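Local coordinates for single-strand DNA-binding protein (Agrobacterium tumefaciens, PDB 3BTP) that binds single-stranded DNA regardless of its sequence and mediates nuclear uptake of the single-stranded T-DNA during plant transformation, at residues Pro161-Phe166 with Lys248-Gln253. Sequence-based numbering, arbitrary orientation.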
loop_
_atom_site.group_PDB
_atom_site.type_symbol
_atom_site.label_atom_id
_atom_site.label_comp_id
_atom_site.label_asym_id
_atom_site.label_seq_id
_atom_site.Cartn_x
_atom_site.Cartn_y
_atom_site.Cartn_z
ATOM N N PRO A 161 -12.549 -7.276 -3.972
ATOM C CA PRO A 161 -13.618 -8.261 -4.172
ATOM C C PRO A 161 -13.925 -8.823 -2.810
ATOM O O PRO A 161 -13.157 -8.580 -1.888
ATOM C CB PRO A 161 -12.979 -9.303 -5.132
ATOM C CG PRO A 161 -11.465 -9.259 -4.792
ATOM C CD PRO A 161 -11.184 -7.824 -4.248
ATOM N N PRO A 162 -15.048 -9.563 -2.661
ATOM C CA PRO A 162 -15.683 -9.819 -1.380
ATOM C C PRO A 162 -14.874 -10.528 -0.284
ATOM O O PRO A 162 -14.935 -10.047 0.823
ATOM C CB PRO A 162 -16.959 -10.626 -1.779
ATOM C CG PRO A 162 -17.222 -10.152 -3.172
ATOM C CD PRO A 162 -15.867 -10.109 -3.763
ATOM N N PRO A 163 -14.197 -11.696 -0.593
ATOM C CA PRO A 163 -13.475 -12.454 0.468
ATOM C C PRO A 163 -12.341 -11.606 1.048
ATOM O O PRO A 163 -12.075 -11.686 2.245
ATOM C CB PRO A 163 -12.832 -13.624 -0.276
ATOM C CG PRO A 163 -12.956 -13.310 -1.809
ATOM C CD PRO A 163 -14.061 -12.302 -1.944
ATOM N N LEU A 164 -11.747 -10.736 0.207
ATOM C CA LEU A 164 -10.731 -9.778 0.646
ATOM C C LEU A 164 -11.269 -8.530 1.310
ATOM O O LEU A 164 -10.697 -8.088 2.236
ATOM C CB LEU A 164 -9.816 -9.406 -0.543
ATOM C CG LEU A 164 -9.080 -10.596 -1.212
ATOM C CD1 LEU A 164 -8.230 -10.095 -2.337
ATOM C CD2 LEU A 164 -8.247 -11.474 -0.314
ATOM N N ALA A 165 -12.341 -7.927 0.802
ATOM C CA ALA A 165 -12.973 -6.839 1.501
ATOM C C ALA A 165 -13.368 -7.216 2.909
ATOM O O ALA A 165 -13.223 -6.412 3.831
ATOM C CB ALA A 165 -14.267 -6.235 0.653
ATOM N N PHE A 166 -13.922 -8.423 3.077
ATOM C CA PHE A 166 -14.307 -8.926 4.393
ATOM C C PHE A 166 -13.103 -9.008 5.354
ATOM O O PHE A 166 -13.140 -8.479 6.472
ATOM C CB PHE A 166 -14.946 -10.305 4.249
ATOM C CG PHE A 166 -15.537 -10.841 5.573
ATOM C CD1 PHE A 166 -16.811 -10.494 5.997
ATOM C CD2 PHE A 166 -14.833 -11.696 6.353
ATOM C CE1 PHE A 166 -17.307 -10.973 7.223
ATOM C CE2 PHE A 166 -15.338 -12.164 7.549
ATOM C CZ PHE A 166 -16.563 -11.788 7.974
ATOM N N LYS A 248 -4.870 -17.753 -4.481
ATOM C CA LYS A 248 -5.735 -18.649 -3.754
ATOM C C LYS A 248 -6.797 -19.152 -4.695
ATOM O O LYS A 248 -7.278 -18.359 -5.556
ATOM C CB LYS A 248 -6.423 -17.913 -2.616
ATOM C CG LYS A 248 -7.368 -18.762 -1.802
ATOM C CD LYS A 248 -7.638 -18.063 -0.480
ATOM C CE LYS A 248 -8.688 -18.764 0.354
ATOM N NZ LYS A 248 -8.499 -18.173 1.732
ATOM N N ARG A 249 -7.159 -20.437 -4.510
ATOM C CA ARG A 249 -8.231 -21.139 -5.246
ATOM C C ARG A 249 -9.533 -21.165 -4.507
ATOM O O ARG A 249 -9.655 -21.804 -3.478
ATOM C CB ARG A 249 -7.825 -22.575 -5.595
ATOM C CG ARG A 249 -6.462 -22.544 -6.322
ATOM C CD ARG A 249 -6.578 -21.853 -7.656
ATOM N NE ARG A 249 -7.482 -22.609 -8.476
ATOM C CZ ARG A 249 -7.218 -23.069 -9.689
ATOM N NH1 ARG A 249 -6.045 -22.813 -10.271
ATOM N NH2 ARG A 249 -8.162 -23.780 -10.319
ATOM N N TYR A 250 -10.499 -20.462 -5.065
ATOM C CA TYR A 250 -11.782 -20.267 -4.428
ATOM C C TYR A 250 -12.767 -21.195 -5.105
ATOM O O TYR A 250 -12.668 -21.396 -6.309
ATOM C CB TYR A 250 -12.250 -18.798 -4.601
ATOM C CG TYR A 250 -11.454 -17.764 -3.842
ATOM C CD1 TYR A 250 -11.669 -17.566 -2.503
ATOM C CD2 TYR A 250 -10.461 -16.973 -4.479
ATOM C CE1 TYR A 250 -10.945 -16.599 -1.788
ATOM C CE2 TYR A 250 -9.720 -15.991 -3.754
ATOM C CZ TYR A 250 -10.000 -15.820 -2.425
ATOM O OH TYR A 250 -9.307 -14.896 -1.669
ATOM N N GLU A 251 -13.723 -21.734 -4.340
ATOM C CA GLU A 251 -14.821 -22.500 -4.892
ATOM C C GLU A 251 -15.646 -21.683 -5.919
ATOM O O GLU A 251 -16.098 -22.228 -6.900
ATOM C CB GLU A 251 -15.743 -22.954 -3.785
ATOM C CG GLU A 251 -16.985 -23.649 -4.369
ATOM C CD GLU A 251 -17.838 -24.351 -3.351
ATOM O OE1 GLU A 251 -17.553 -24.267 -2.117
ATOM O OE2 GLU A 251 -18.823 -25.009 -3.794
ATOM N N HIS A 252 -15.884 -20.397 -5.666
ATOM C CA HIS A 252 -16.594 -19.492 -6.596
ATOM C C HIS A 252 -15.604 -18.470 -7.131
ATOM O O HIS A 252 -15.426 -17.350 -6.558
ATOM C CB HIS A 252 -17.736 -18.801 -5.834
ATOM C CG HIS A 252 -18.646 -19.767 -5.132
ATOM N ND1 HIS A 252 -18.602 -19.984 -3.763
ATOM C CD2 HIS A 252 -19.635 -20.562 -5.610
ATOM C CE1 HIS A 252 -19.510 -20.887 -3.435
ATOM N NE2 HIS A 252 -20.155 -21.249 -4.539
ATOM N N GLN A 253 -14.915 -18.860 -8.184
ATOM C CA GLN A 253 -13.799 -18.104 -8.682
ATOM C C GLN A 253 -14.163 -16.731 -9.209
ATOM O O GLN A 253 -13.449 -15.803 -8.949
ATOM C CB GLN A 253 -13.029 -18.852 -9.762
ATOM C CG GLN A 253 -12.448 -20.223 -9.355
ATOM C CD GLN A 253 -11.226 -20.563 -10.245
ATOM O OE1 GLN A 253 -10.034 -20.336 -9.843
ATOM N NE2 GLN A 253 -11.501 -21.039 -11.455
#
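Van der Waals contact carries this junction, with Tyr250 reaching from the 248-253 loop to the first turn of the helix that begins at Pro162. Pro163 CB lies 3.8 Å from Tyr250 CE1, and Pro163 CG is 3.9 Å from Tyr250 CZ, an apolar pairing that rests the pyrrolidine obliquely against the phenol. Leu164 adds a methyl against the hydroxyl oxygen: its CD2 stands 3.8 Å from Tyr250 OH, the leucine crossing the phenol at roughly a right angle. The CA atoms of Pro163 and Tyr250 are 9.4 Å apart; Tyr250 CG, anti to the carbonyl carbon (chi1 -69°), directs the ring across that gap to the helix, with the hydroxyl a little over halfway along. Lys248 CG sits 4.0 Å above one face of the Tyr250 ring, displaced toward the rim.

No hydrogen bond joins the two segments. Tyr250 OH is instead hydrogen-bonded to an ammonium ion, probably from the crystallisation liquor, while Lys248 NZ hydrogen-bonds to a polar side chain of another protein's chain, whose backbone also packs on Leu164 and Tyr250.

Pro161 is the N-cap, and Ala165 N donates to Pro161 O at 2.9 Å, closing the first helical turn. With only 103 Å² buried, this is a small van der Waals helix-loop contact, linking the short helix after strand 159-160 to the connection between strands 243-245 and 263-266, beside the bound protein partner.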